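Local coordinates for tRNA modification GTPase MnmE (PDB 3GEE), which probably hydrolyses GTP at a high intrinsic rate and takes part in adding a carboxymethylaminomethyl group to the wobble uridine U34 of certain tRNAs, at residues V47-V51 with H66-Y71; Y71-V77 with R110-L114; V217-I221 with L418-S422; A424-A428 with E444-A448. One frame throughout, in Å; residues are numbered along the deposited sequence.

Contact 1. Residues V47-V51 with H66-Y71; sequences VFRKV and HFGRLY. With FON (N-{[4-({[(6R)-2-amino-5-formyl-4-oxo-1,4,5,6,7,8-hexahydropteridin-6-yl]methyl}amino)phenyl]carbonyl}-L-glutamic acid), chain C.
An antiparallel strand pair at the edge of the N-terminal domain's sheet forms one wall of the formyl-tetrahydrofolate pocket. Strands 48-50 and 64-71 pair through Arg49 and Arg69, a hydrogen-bonded pair: Arg49 N to Arg69 O is 3.0 Å, and Arg69 N to Arg49 O is 3.0 Å. Val51 N extends the ladder to Phe67 O at 3.3 Å. Lys50 and Gly68 form a non-hydrogen-bonded pair, and the end of the Phe48 ring, CZ, lies 3.3 Å from Gly68 N. The Arg49 guanidinium lies flat on the Tyr71 ring, planes 3° apart, with CZ 4.1 Å from the ring centroid, a cation-pi stack. Its NH2 also forms a salt bridge with Glu74. With CG anti to the backbone N (chi1 171°), the Phe67 ring swings out to the folate and lays one face on its benzoyl ring, CE1 to FON C13 3.4 Å. An alanine here would remove that face and is likely to leave the benzoyl ring less firmly held. Tyr63 of the second subunit packs on Phe67 too. Strand 48-50 is outermost in the sheet of this chain; strand 64-71 is bonded on its other side to strand 76-85, and Leu70 and Val47 pack against helix 105-117.

Contact 2. Residues Y71-V77 with R110-L114; sequences YDGEEMV and RVLRL
A salt-bridge network beside a small apolar patch joins the turn between two sheet strands to a helix of the N-terminal domain. Arg110 reaches from the helix to two carboxylates. Its NH2 meets Glu75 OE2 at 2.7 Å, and its NH1 meets Asp72 OD2 at a longer 3.5 Å. Both acids come to the edge of the guanidinium. Their carboxylates are turned steeply against it, by 57° for Glu75 and 69° for Asp72, so neither pair is a flat two-pronged bridge. The bent arginine chain also brings one face of its guanidinium over Val77 CG2, 3.7 Å from NH1. The turn links antiparallel strands 64-71 and 76-85 as a beta hairpin, closed by a backbone bond from Asp72 N to Glu75 O. Helix 105-117 packs against the sheet here, Val111 and Leu114 also touching Leu70. Beside the charges, Val77 CG1 touches Val111 CG2 at 4.0 Å, with CG1 anti to the valine's backbone N (chi1 159°). Val77 CG2 lies 4.2 Å from Leu114 CD2. The other methyl of that leucine, CD1, reaches Tyr71 O and Asp72 OD2. Glu75 OE2 has a second partner, Arg159 of the second subunit, and Tyr158 of that subunit packs on Arg110.

Contact 3. Residues V217-I221 with L418-S422; sequences VNRLI and LRNAS
Apolar contacts between Leu418 and three residues of the facing helix carry most of this interface. Ile221 and Leu418 lie alongside each other, pointing opposite ways, with Ile221 CG2 3.5 Å from Leu418 CB. CG2, anti to the carbonyl carbon of Ile221, is the branch that touches. Further out on the leucine, CD1 meets Leu220 CB at 3.9 Å. Val217 CG1 touches Leu418 CB at 4.2 Å and lies against the backbone oxygen of the same residue. These residues belong to helices 203-232 and 412-432 of the helical domain. The two pack antiparallel, their local axes 9.8 Å apart and at 151°. Helix 168-177 adds to the apolar side, where Leu173 touches Leu418 and Leu176 touches Leu220. The polar residues add looser contacts. Val217 CG1 is 3.8 Å from Ser422 CB, and Asn218 ND2 is 4.0 Å from the same CB. The Ser422 hydroxyl turns back on its own helix, near the carbonyl oxygens of Leu418 and Arg419. Asn218 ND2 likewise bonds within its own helix, to Arg214 O.

Contact 4. Residues A424-A428 with E444-A448; sequences ALQNA and ELRAA
The amide of Asn427 and the carboxylate of Glu444 meet with their planes 66° apart. Asn427 ND2 donates to Glu444 OE1 at 3.1 Å in a fairly straight bond. The acceptor lies close to the amide plane, at the amide's edge. Relative to the acid, the donor stands above the carboxylate plane, 48° out of it. Asn427 CB also sits beside that oxygen, 3.3 Å from OE1. A bend at chi2 turns the carboxylate of the glutamate toward Asn427. Glu444 CB rests 3.5 Å from Ala424 O. A leucine in place of this glutamate would probably leave Asn427 ND2 without this acceptor and lose the polar tie between the helices. The rest is small and apolar. Ala424 CB faces Ala447 CB at 4.1 Å and lies 3.6 Å from Glu444 O. Leu425 CD1 reaches Ala448 CB at 3.6 Å, and Ala428 CB touches Leu445 CD2 at 4.0 Å. The alanines let the backbones come near, with the Ala424 and Glu444 CA atoms 5.2 Å apart. Helix 203-232 lies alongside, touching Leu425 through Leu213 and Leu445 through Ile210. Close antiparallel packing of consecutive helices, 412-432 and 441-456, at 159° makes this a helical hairpin within the bundle of the MnmE helical domain.

Contacts 1 and 2 share Tyr71 and belong to the N-terminal domain, while contacts 3 and 4 lie in the helical domain, about 54 to 58 Å away between centres. The first pair meets on one sheet, in neighbouring strands 64-71 and 76-85, and Leu70 also packs on helical Val111 and Leu114. Both are partly buried and touch the second subunit, and both use arginines at their more open sides. Contact 1 alone adds a ladder of backbone bonds and a ligand. Contacts 3 and 4 use helix 412-432 against different partner helices. Contact 3 is partly buried; contact 4 is buried and has closer axes. Its alanines and one polar bond contrast with the larger aliphatics of contact 3.

Contact 1. Residues V47-V51 with H66-Y71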
loop_
_atom_site.group_PDB
_atom_site.type_symbol
_atom_site.label_atom_id
_atom_site.label_comp_id
_atom_site.label_asym_id
_atom_site.label_seq_id
_atom_site.Cartn_x
_atom_site.Cartn_y
_atom_site.Cartn_z
ATOM N N VAL A 47 -7.202 -24.514 -4.221
ATOM C CA VAL A 47 -5.876 -24.017 -3.862
ATOM C C VAL A 47 -5.648 -23.829 -2.354
ATOM O O VAL A 47 -4.510 -23.914 -1.887
ATOM C CB VAL A 47 -5.523 -22.718 -4.632
ATOM C CG1 VAL A 47 -5.437 -22.991 -6.126
ATOM C CG2 VAL A 47 -6.532 -21.618 -4.346
ATOM N N PHE A 48 -6.717 -23.573 -1.600
ATOM C CA PHE A 48 -6.613 -23.425 -0.148
ATOM C C PHE A 48 -6.595 -24.787 0.548
ATOM O O PHE A 48 -7.329 -25.690 0.163
ATOM C CB PHE A 48 -7.757 -22.561 0.390
ATOM C CG PHE A 48 -7.665 -22.279 1.866
ATOM C CD1 PHE A 48 -6.902 -21.213 2.338
ATOM C CD2 PHE A 48 -8.344 -23.076 2.785
ATOM C CE1 PHE A 48 -6.814 -20.954 3.704
ATOM C CE2 PHE A 48 -8.261 -22.824 4.149
ATOM C CZ PHE A 48 -7.498 -21.764 4.612
ATOM N N ARG A 49 -5.749 -24.927 1.564
ATOM C CA ARG A 49 -5.665 -26.152 2.356
ATOM C C ARG A 49 -5.597 -25.796 3.832
ATOM O O ARG A 49 -4.598 -25.243 4.285
ATOM C CB ARG A 49 -4.421 -26.967 1.994
ATOM C CG ARG A 49 -4.421 -27.614 0.619
ATOM C CD ARG A 49 -3.232 -28.558 0.500
ATOM N NE ARG A 49 -2.859 -28.841 -0.884
ATOM C CZ ARG A 49 -1.751 -29.485 -1.245
ATOM N NH1 ARG A 49 -0.897 -29.919 -0.324
ATOM N NH2 ARG A 49 -1.493 -29.696 -2.530
ATOM N N LYS A 50 -6.657 -26.116 4.573
ATOM C CA LYS A 50 -6.741 -25.812 6.005
ATOM C C LYS A 50 -5.627 -26.534 6.755
ATOM O O LYS A 50 -5.395 -27.723 6.533
ATOM C CB LYS A 50 -8.118 -26.209 6.542
ATOM C CG LYS A 50 -8.598 -25.406 7.743
ATOM C CD LYS A 50 -10.079 -25.051 7.578
ATOM C CE LYS A 50 -10.777 -24.768 8.906
ATOM N NZ LYS A 50 -10.153 -23.656 9.682
ATOM N N VAL A 51 -4.930 -25.810 7.626
ATOM C CA VAL A 51 -3.717 -26.334 8.264
ATOM C C VAL A 51 -4.004 -27.413 9.317
ATOM O O VAL A 51 -3.346 -28.458 9.336
ATOM C CB VAL A 51 -2.839 -25.203 8.857
ATOM C CG1 VAL A 51 -3.503 -24.599 10.080
ATOM C CG2 VAL A 51 -1.442 -25.716 9.193
ATOM N N HIS A 66 -10.397 -18.705 8.236
ATOM C CA HIS A 66 -9.708 -19.991 8.171
ATOM C C HIS A 66 -8.222 -19.860 7.874
ATOM O O HIS A 66 -7.825 -19.293 6.855
ATOM C CB HIS A 66 -10.375 -20.879 7.128
ATOM C CG HIS A 66 -11.857 -20.943 7.275
ATOM N ND1 HIS A 66 -12.484 -21.896 8.046
ATOM C CD2 HIS A 66 -12.835 -20.148 6.786
ATOM C CE1 HIS A 66 -13.789 -21.697 8.009
ATOM N NE2 HIS A 66 -14.028 -20.643 7.252
ATOM N N PHE A 67 -7.408 -20.397 8.771
ATOM C CA PHE A 67 -5.966 -20.332 8.627
ATOM C C PHE A 67 -5.452 -21.549 7.885
ATOM O O PHE A 67 -5.532 -22.673 8.385
ATOM C CB PHE A 67 -5.288 -20.219 9.996
ATOM C CG PHE A 67 -3.804 -20.353 9.937
ATOM C CD1 PHE A 67 -3.029 -19.382 9.318
ATOM C CD2 PHE A 67 -3.175 -21.453 10.484
ATOM C CE1 PHE A 67 -1.644 -19.512 9.253
ATOM C CE2 PHE A 67 -1.792 -21.590 10.427
ATOM C CZ PHE A 67 -1.026 -20.619 9.813
ATOM N N GLY A 68 -4.918 -21.323 6.691
ATOM C CA GLY A 68 -4.335 -22.404 5.901
ATOM C C GLY A 68 -3.229 -21.956 4.969
ATOM O O GLY A 68 -2.642 -20.886 5.153
ATOM N N ARG A 69 -2.949 -22.778 3.963
ATOM C CA ARG A 69 -1.887 -22.504 3.003
ATOM C C ARG A 69 -2.417 -22.491 1.579
ATOM O O ARG A 69 -3.339 -23.237 1.248
ATOM C CB ARG A 69 -0.781 -23.547 3.125
ATOM C CG ARG A 69 0.050 -23.397 4.371
ATOM C CD ARG A 69 1.048 -24.526 4.521
ATOM N NE ARG A 69 1.944 -24.273 5.646
ATOM C CZ ARG A 69 2.949 -25.063 6.006
ATOM N NH1 ARG A 69 3.206 -26.180 5.333
ATOM N NH2 ARG A 69 3.706 -24.735 7.045
ATOM N N LEU A 70 -1.840 -21.635 0.740
ATOM C CA LEU A 70 -2.151 -21.647 -0.683
ATOM C C LEU A 70 -1.106 -22.476 -1.412
ATOM O O LEU A 70 0.052 -22.522 -1.002
ATOM C CB LEU A 70 -2.220 -20.227 -1.234
ATOM C CG LEU A 70 -3.403 -19.400 -0.729
ATOM C CD1 LEU A 70 -3.208 -17.928 -1.035
ATOM C CD2 LEU A 70 -4.707 -19.913 -1.327
ATOM N N TYR A 71 -1.518 -23.147 -2.480
ATOM C CA TYR A 71 -0.642 -24.078 -3.177
ATOM C C TYR A 71 -0.824 -24.008 -4.676
ATOM O O TYR A 71 -1.948 -23.897 -5.172
ATOM C CB TYR A 71 -0.900 -25.514 -2.710
ATOM C CG TYR A 71 -0.072 -25.946 -1.525
ATOM C CD1 TYR A 71 -0.512 -25.721 -0.221
ATOM C CD2 TYR A 71 1.152 -26.588 -1.705
ATOM C CE1 TYR A 71 0.251 -26.119 0.871
ATOM C CE2 TYR A 71 1.921 -26.991 -0.617
ATOM C CZ TYR A 71 1.463 -26.753 0.667
ATOM O OH TYR A 71 2.215 -27.143 1.750
HETATM N N1 FON C . -4.137 -12.676 7.798
HETATM C C2 FON C . -4.649 -12.063 8.884
HETATM N NA2 FON C . -5.920 -11.587 8.830
HETATM N N3 FON C . -3.935 -11.906 10.031
HETATM C C4 FON C . -2.667 -12.353 10.160
HETATM O O4 FON C . -2.068 -12.176 11.243
HETATM C C4A FON C . -2.048 -13.026 8.981
HETATM N N5 FON C . -0.775 -13.596 8.870
HETATM C C6 FON C . -0.834 -14.865 8.122
HETATM C C7 FON C . -1.039 -14.381 6.692
HETATM N N8 FON C . -2.366 -13.779 6.670
HETATM C C8A FON C . -2.888 -13.167 7.772
HETATM C C9 FON C . 0.371 -15.796 8.280
HETATM N N10 FON C . 0.706 -16.049 9.674
HETATM C C11 FON C . -1.600 -17.682 12.749
HETATM C C12 FON C . -0.405 -18.268 12.337
HETATM C C13 FON C . 0.350 -17.709 11.307
HETATM C C14 FON C . -0.089 -16.560 10.657
HETATM C C15 FON C . -1.285 -15.959 11.081
HETATM C C16 FON C . -2.043 -16.517 12.114
HETATM C C FON C . -2.371 -18.329 13.873
HETATM O O FON C . -3.475 -17.902 14.178
HETATM N N FON C . -1.792 -19.352 14.516
HETATM C CA FON C . -2.439 -20.545 15.055
HETATM C CB FON C . -3.044 -21.423 13.954
HETATM C CG FON C . -3.967 -22.529 14.473
HETATM C CD FON C . -5.146 -22.748 13.543
HETATM O OE1 FON C . -6.116 -21.957 13.613
HETATM O OE2 FON C . -5.118 -23.712 12.739
HETATM C CT FON C . -1.437 -21.339 15.852
HETATM O O1 FON C . -1.765 -21.784 16.978
HETATM O O2 FON C . -0.303 -21.524 15.355
HETATM C CP1 FON C . 0.266 -13.055 9.342
HETATM O O3 FON C . 1.173 -12.707 8.605
#

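Contact 2. Residues Y71-V77 with R110-L114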
loop_
_atom_site.group_PDB
_atom_site.type_symbol
_atom_site.label_atom_id
_atom_site.label_comp_id
_atom_site.label_asym_id
_atom_site.label_seq_id
_atom_site.Cartn_x
_atom_site.Cartn_y
_atom_site.Cartn_z
ATOM N N TYR A 71 -1.518 -23.147 -2.480
ATOM C CA TYR A 71 -0.642 -24.078 -3.177
ATOM C C TYR A 71 -0.824 -24.008 -4.676
ATOM O O TYR A 71 -1.948 -23.897 -5.172
ATOM C CB TYR A 71 -0.900 -25.514 -2.710
ATOM C CG TYR A 71 -0.072 -25.946 -1.525
ATOM C CD1 TYR A 71 -0.512 -25.721 -0.221
ATOM C CD2 TYR A 71 1.152 -26.588 -1.705
ATOM C CE1 TYR A 71 0.251 -26.119 0.871
ATOM C CE2 TYR A 71 1.921 -26.991 -0.617
ATOM C CZ TYR A 71 1.463 -26.753 0.667
ATOM O OH TYR A 71 2.215 -27.143 1.750
ATOM N N ASP A 72 0.292 -24.073 -5.393
ATOM C CA ASP A 72 0.260 -24.257 -6.832
ATOM C C ASP A 72 0.686 -25.694 -7.105
ATOM O O ASP A 72 1.705 -25.940 -7.745
ATOM C CB ASP A 72 1.171 -23.249 -7.538
ATOM C CG ASP A 72 0.797 -23.045 -9.001
ATOM O OD1 ASP A 72 1.034 -23.963 -9.818
ATOM O OD2 ASP A 72 0.271 -21.964 -9.339
ATOM N N GLY A 73 -0.110 -26.629 -6.591
ATOM C CA GLY A 73 0.178 -28.053 -6.667
ATOM C C GLY A 73 1.516 -28.385 -6.039
ATOM O O GLY A 73 2.547 -28.355 -6.717
ATOM N N GLU A 74 1.503 -28.695 -4.743
ATOM C CA GLU A 74 2.729 -29.031 -3.985
ATOM C C GLU A 74 3.733 -27.882 -3.872
ATOM O O GLU A 74 4.823 -28.063 -3.328
ATOM C CB GLU A 74 3.421 -30.290 -4.539
ATOM C CG GLU A 74 3.121 -31.573 -3.771
ATOM C CD GLU A 74 1.798 -32.214 -4.159
ATOM O OE1 GLU A 74 1.813 -33.398 -4.562
ATOM O OE2 GLU A 74 0.744 -31.545 -4.062
ATOM N N GLU A 75 3.365 -26.711 -4.389
ATOM C CA GLU A 75 4.201 -25.527 -4.276
ATOM C C GLU A 75 3.532 -24.523 -3.353
ATOM O O GLU A 75 2.572 -23.853 -3.732
ATOM C CB GLU A 75 4.482 -24.923 -5.653
ATOM C CG GLU A 75 5.418 -23.725 -5.611
ATOM C CD GLU A 75 6.497 -23.761 -6.686
ATOM O OE1 GLU A 75 7.083 -24.844 -6.936
ATOM O OE2 GLU A 75 6.774 -22.691 -7.269
ATOM N N MET A 76 4.040 -24.435 -2.131
ATOM C CA MET A 76 3.443 -23.585 -1.111
ATOM C C MET A 76 3.609 -22.116 -1.479
ATOM O O MET A 76 4.716 -21.582 -1.465
ATOM C CB MET A 76 4.065 -23.892 0.254
ATOM C CG MET A 76 3.141 -23.652 1.425
ATOM S SD MET A 76 3.505 -22.139 2.321
ATOM C CE MET A 76 4.806 -22.716 3.407
ATOM N N VAL A 77 2.504 -21.474 -1.832
ATOM C CA VAL A 77 2.531 -20.078 -2.245
ATOM C C VAL A 77 2.685 -19.141 -1.048
ATOM O O VAL A 77 3.557 -18.268 -1.046
ATOM C CB VAL A 77 1.304 -19.719 -3.113
ATOM C CG1 VAL A 77 1.034 -18.213 -3.116
ATOM C CG2 VAL A 77 1.503 -20.238 -4.534
ATOM N N ARG A 110 1.919 -13.333 -6.614
ATOM C CA ARG A 110 1.808 -14.774 -6.766
ATOM C C ARG A 110 0.405 -15.255 -6.411
ATOM O O ARG A 110 -0.167 -16.092 -7.124
ATOM C CB ARG A 110 2.837 -15.486 -5.892
ATOM C CG ARG A 110 3.932 -16.182 -6.656
ATOM C CD ARG A 110 3.398 -17.427 -7.359
ATOM N NE ARG A 110 4.403 -18.489 -7.413
ATOM C CZ ARG A 110 4.134 -19.766 -7.674
ATOM N NH1 ARG A 110 2.884 -20.156 -7.915
ATOM N NH2 ARG A 110 5.122 -20.656 -7.693
ATOM N N VAL A 111 -0.139 -14.720 -5.316
ATOM C CA VAL A 111 -1.477 -15.065 -4.863
ATOM C C VAL A 111 -2.507 -14.696 -5.924
ATOM O O VAL A 111 -3.341 -15.528 -6.300
ATOM C CB VAL A 111 -1.837 -14.369 -3.530
ATOM C CG1 VAL A 111 -3.261 -14.731 -3.096
ATOM C CG2 VAL A 111 -0.837 -14.739 -2.444
ATOM N N LEU A 112 -2.441 -13.455 -6.413
ATOM C CA LEU A 112 -3.368 -12.999 -7.442
ATOM C C LEU A 112 -3.315 -13.908 -8.668
ATOM O O LEU A 112 -4.349 -14.264 -9.227
ATOM C CB LEU A 112 -3.106 -11.542 -7.829
ATOM C CG LEU A 112 -4.015 -10.978 -8.933
ATOM C CD1 LEU A 112 -5.483 -10.917 -8.486
ATOM C CD2 LEU A 112 -3.543 -9.619 -9.402
ATOM N N ARG A 113 -2.108 -14.296 -9.066
ATOM C CA ARG A 113 -1.930 -15.161 -10.222
ATOM C C ARG A 113 -2.582 -16.519 -9.986
ATOM O O ARG A 113 -3.201 -17.080 -10.890
ATOM C CB ARG A 113 -0.447 -15.343 -10.539
ATOM C CG ARG A 113 -0.171 -15.542 -12.019
ATOM C CD ARG A 113 0.754 -16.727 -12.282
ATOM N NE ARG A 113 2.033 -16.644 -11.575
ATOM C CZ ARG A 113 3.027 -17.521 -11.710
ATOM N NH1 ARG A 113 4.151 -17.359 -11.021
ATOM N NH2 ARG A 113 2.900 -18.559 -12.533
ATOM N N LEU A 114 -2.441 -17.035 -8.765
ATOM C CA LEU A 114 -2.989 -18.337 -8.397
ATOM C C LEU A 114 -4.505 -18.356 -8.584
ATOM O O LEU A 114 -5.052 -19.277 -9.198
ATOM C CB LEU A 114 -2.606 -18.694 -6.958
ATOM C CG LEU A 114 -2.912 -20.106 -6.463
ATOM C CD1 LEU A 114 -2.087 -21.136 -7.198
ATOM C CD2 LEU A 114 -2.653 -20.204 -4.976
#

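Contact 3. Residues V217-I221 with L418-S422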
loop_
_atom_site.group_PDB
_atom_site.type_symbol
_atom_site.label_atom_id
_atom_site.label_comp_id
_atom_site.label_asym_id
_atom_site.label_seq_id
_atom_site.Cartn_x
_atom_site.Cartn_y
_atom_site.Cartn_z
ATOM N N VAL A 217 -36.051 20.906 -2.829
ATOM C CA VAL A 217 -35.049 20.642 -3.862
ATOM C C VAL A 217 -34.107 21.839 -4.001
ATOM O O VAL A 217 -32.902 21.667 -4.198
ATOM C CB VAL A 217 -35.712 20.310 -5.226
ATOM C CG1 VAL A 217 -34.678 20.240 -6.345
ATOM C CG2 VAL A 217 -36.476 19.001 -5.138
ATOM N N ASN A 218 -34.664 23.043 -3.886
ATOM C CA ASN A 218 -33.873 24.270 -3.957
ATOM C C ASN A 218 -32.888 24.449 -2.809
ATOM O O ASN A 218 -31.804 24.997 -3.005
ATOM C CB ASN A 218 -34.767 25.506 -4.114
ATOM C CG ASN A 218 -34.922 25.931 -5.566
ATOM O OD1 ASN A 218 -34.485 27.015 -5.957
ATOM N ND2 ASN A 218 -35.532 25.071 -6.378
ATOM N N ARG A 219 -33.257 23.982 -1.616
ATOM C CA ARG A 219 -32.333 23.976 -0.481
ATOM C C ARG A 219 -31.083 23.163 -0.831
ATOM O O ARG A 219 -29.966 23.538 -0.469
ATOM C CB ARG A 219 -33.008 23.423 0.782
ATOM C CG ARG A 219 -32.081 23.348 1.996
ATOM C CD ARG A 219 -32.733 22.691 3.211
ATOM N NE ARG A 219 -33.344 23.668 4.114
ATOM C CZ ARG A 219 -33.546 23.473 5.417
ATOM N NH1 ARG A 219 -33.178 22.332 5.991
ATOM N NH2 ARG A 219 -34.110 24.425 6.152
ATOM N N LEU A 220 -31.289 22.064 -1.557
ATOM C CA LEU A 220 -30.204 21.180 -1.969
ATOM C C LEU A 220 -29.347 21.777 -3.085
ATOM O O LEU A 220 -28.130 21.884 -2.927
ATOM C CB LEU A 220 -30.737 19.799 -2.369
ATOM C CG LEU A 220 -31.486 18.976 -1.312
ATOM C CD1 LEU A 220 -32.079 17.732 -1.947
ATOM C CD2 LEU A 220 -30.596 18.598 -0.133
ATOM N N ILE A 221 -29.972 22.182 -4.193
ATOM C CA ILE A 221 -29.235 22.774 -5.324
ATOM C C ILE A 221 -28.320 23.913 -4.869
ATOM O O ILE A 221 -27.322 24.218 -5.525
ATOM C CB ILE A 221 -30.158 23.268 -6.490
ATOM C CG1 ILE A 221 -30.983 24.490 -6.074
ATOM C CG2 ILE A 221 -31.055 22.146 -6.995
ATOM C CD1 ILE A 221 -31.438 25.382 -7.232
ATOM N N LEU A 418 -30.923 17.574 -10.024
ATOM C CA LEU A 418 -31.776 18.319 -9.093
ATOM C C LEU A 418 -32.347 19.568 -9.761
ATOM O O LEU A 418 -33.492 19.955 -9.503
ATOM C CB LEU A 418 -31.009 18.705 -7.824
ATOM C CG LEU A 418 -30.658 17.631 -6.785
ATOM C CD1 LEU A 418 -29.716 18.198 -5.724
ATOM C CD2 LEU A 418 -31.900 17.032 -6.133
ATOM N N ARG A 419 -31.540 20.192 -10.617
ATOM C CA ARG A 419 -32.002 21.291 -11.451
ATOM C C ARG A 419 -33.089 20.801 -12.401
ATOM O O ARG A 419 -34.191 21.351 -12.429
ATOM C CB ARG A 419 -30.843 21.894 -12.244
ATOM C CG ARG A 419 -29.994 22.880 -11.458
ATOM C CD ARG A 419 -29.260 23.826 -12.400
ATOM N NE ARG A 419 -28.162 23.158 -13.096
ATOM C CZ ARG A 419 -27.564 23.623 -14.190
ATOM N NH1 ARG A 419 -26.569 22.934 -14.738
ATOM N NH2 ARG A 419 -27.956 24.768 -14.742
ATOM N N ASN A 420 -32.773 19.753 -13.161
ATOM C CA ASN A 420 -33.718 19.137 -14.088
ATOM C C ASN A 420 -35.033 18.742 -13.423
ATOM O O ASN A 420 -36.098 18.818 -14.043
ATOM C CB ASN A 420 -33.084 17.923 -14.772
ATOM C CG ASN A 420 -32.290 18.298 -16.008
ATOM O OD1 ASN A 420 -32.762 17.849 -17.167
ATOM N ND2 ASN A 420 -31.264 18.975 -15.927
ATOM N N ALA A 421 -34.947 18.327 -12.161
ATOM C CA ALA A 421 -36.121 17.988 -11.368
ATOM C C ALA A 421 -36.944 19.230 -11.026
ATOM O O ALA A 421 -38.154 19.250 -11.253
ATOM C CB ALA A 421 -35.718 17.240 -10.104
ATOM N N SER A 422 -36.284 20.265 -10.502
ATOM C CA SER A 422 -36.968 21.500 -10.096
ATOM C C SER A 422 -37.492 22.317 -11.281
ATOM O O SER A 422 -38.399 23.140 -11.119
ATOM C CB SER A 422 -36.068 22.360 -9.210
ATOM O OG SER A 422 -34.882 22.719 -9.890
#

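Contact 4. Residues A424-A428 with E444-A448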
loop_
_atom_site.group_PDB
_atom_site.type_symbol
_atom_site.label_atom_id
_atom_site.label_comp_id
_atom_site.label_asym_id
_atom_site.label_seq_id
_atom_site.Cartn_x
_atom_site.Cartn_y
_atom_site.Cartn_z
ATOM N N ALA A 424 -38.706 20.667 -14.081
ATOM C CA ALA A 424 -39.902 19.869 -14.341
ATOM C C ALA A 424 -40.984 20.166 -13.300
ATOM O O ALA A 424 -42.175 20.189 -13.623
ATOM C CB ALA A 424 -39.558 18.386 -14.354
ATOM N N LEU A 425 -40.551 20.396 -12.060
ATOM C CA LEU A 425 -41.434 20.793 -10.959
ATOM C C LEU A 425 -42.064 22.167 -11.171
ATOM O O LEU A 425 -43.242 22.367 -10.860
ATOM C CB LEU A 425 -40.671 20.775 -9.631
ATOM C CG LEU A 425 -40.984 19.779 -8.503
ATOM C CD1 LEU A 425 -41.621 18.477 -8.982
ATOM C CD2 LEU A 425 -39.720 19.502 -7.703
ATOM N N GLN A 426 -41.275 23.107 -11.693
ATOM C CA GLN A 426 -41.776 24.444 -12.011
ATOM C C GLN A 426 -42.691 24.405 -13.230
ATOM O O GLN A 426 -43.676 25.141 -13.291
ATOM C CB GLN A 426 -40.628 25.426 -12.245
ATOM C CG GLN A 426 -41.049 26.890 -12.166
ATOM C CD GLN A 426 -40.026 27.832 -12.766
ATOM O OE1 GLN A 426 -39.451 28.665 -12.068
ATOM N NE2 GLN A 426 -39.791 27.702 -14.069
ATOM N N ASN A 427 -42.355 23.545 -14.192
ATOM C CA ASN A 427 -43.204 23.302 -15.357
ATOM C C ASN A 427 -44.604 22.864 -14.941
ATOM O O ASN A 427 -45.597 23.261 -15.551
ATOM C CB ASN A 427 -42.578 22.250 -16.279
ATOM C CG ASN A 427 -41.396 22.787 -17.075
ATOM O OD1 ASN A 427 -41.155 23.994 -17.128
ATOM N ND2 ASN A 427 -40.654 21.881 -17.702
ATOM N N ALA A 428 -44.668 22.048 -13.892
ATOM C CA ALA A 428 -45.936 21.647 -13.294
ATOM C C ALA A 428 -46.544 22.792 -12.481
ATOM O O ALA A 428 -47.766 22.966 -12.462
ATOM C CB ALA A 428 -45.744 20.414 -12.424
ATOM N N GLU A 444 -44.787 15.870 -16.464
ATOM C CA GLU A 444 -43.786 16.645 -15.728
ATOM C C GLU A 444 -43.467 16.043 -14.360
ATOM O O GLU A 444 -42.317 16.069 -13.920
ATOM C CB GLU A 444 -44.229 18.105 -15.575
ATOM C CG GLU A 444 -44.482 18.842 -16.891
ATOM C CD GLU A 444 -43.287 18.816 -17.834
ATOM O OE1 GLU A 444 -42.169 19.175 -17.406
ATOM O OE2 GLU A 444 -43.473 18.439 -19.010
ATOM N N LEU A 445 -44.489 15.508 -13.695
ATOM C CA LEU A 445 -44.322 14.904 -12.375
ATOM C C LEU A 445 -43.501 13.623 -12.448
ATOM O O LEU A 445 -42.658 13.375 -11.585
ATOM C CB LEU A 445 -45.679 14.624 -11.723
ATOM C CG LEU A 445 -46.660 15.781 -11.505
ATOM C CD1 LEU A 445 -47.957 15.232 -10.944
ATOM C CD2 LEU A 445 -46.089 16.860 -10.587
ATOM N N ARG A 446 -43.754 12.820 -13.482
ATOM C CA ARG A 446 -42.970 11.610 -13.738
ATOM C C ARG A 446 -41.545 11.933 -14.167
ATOM O O ARG A 446 -40.636 11.129 -13.958
ATOM C CB ARG A 446 -43.632 10.722 -14.794
ATOM C CG ARG A 446 -44.469 9.596 -14.217
ATOM C CD ARG A 446 -44.024 8.248 -14.768
ATOM N NE ARG A 446 -42.785 7.786 -14.138
ATOM C CZ ARG A 446 -42.170 6.639 -14.419
ATOM N NH1 ARG A 446 -41.052 6.320 -13.787
ATOM N NH2 ARG A 446 -42.665 5.808 -15.328
ATOM N N ALA A 447 -41.364 13.105 -14.774
ATOM C CA ALA A 447 -40.043 13.580 -15.169
ATOM C C ALA A 447 -39.192 13.933 -13.950
ATOM O O ALA A 447 -37.994 13.651 -13.928
ATOM C CB ALA A 447 -40.164 14.772 -16.108
ATOM N N ALA A 448 -39.821 14.537 -12.942
ATOM C CA ALA A 448 -39.143 14.918 -11.702
ATOM C C ALA A 448 -38.723 13.698 -10.881
ATOM O O ALA A 448 -37.579 13.615 -10.427
ATOM C CB ALA A 448 -40.023 15.835 -10.878
#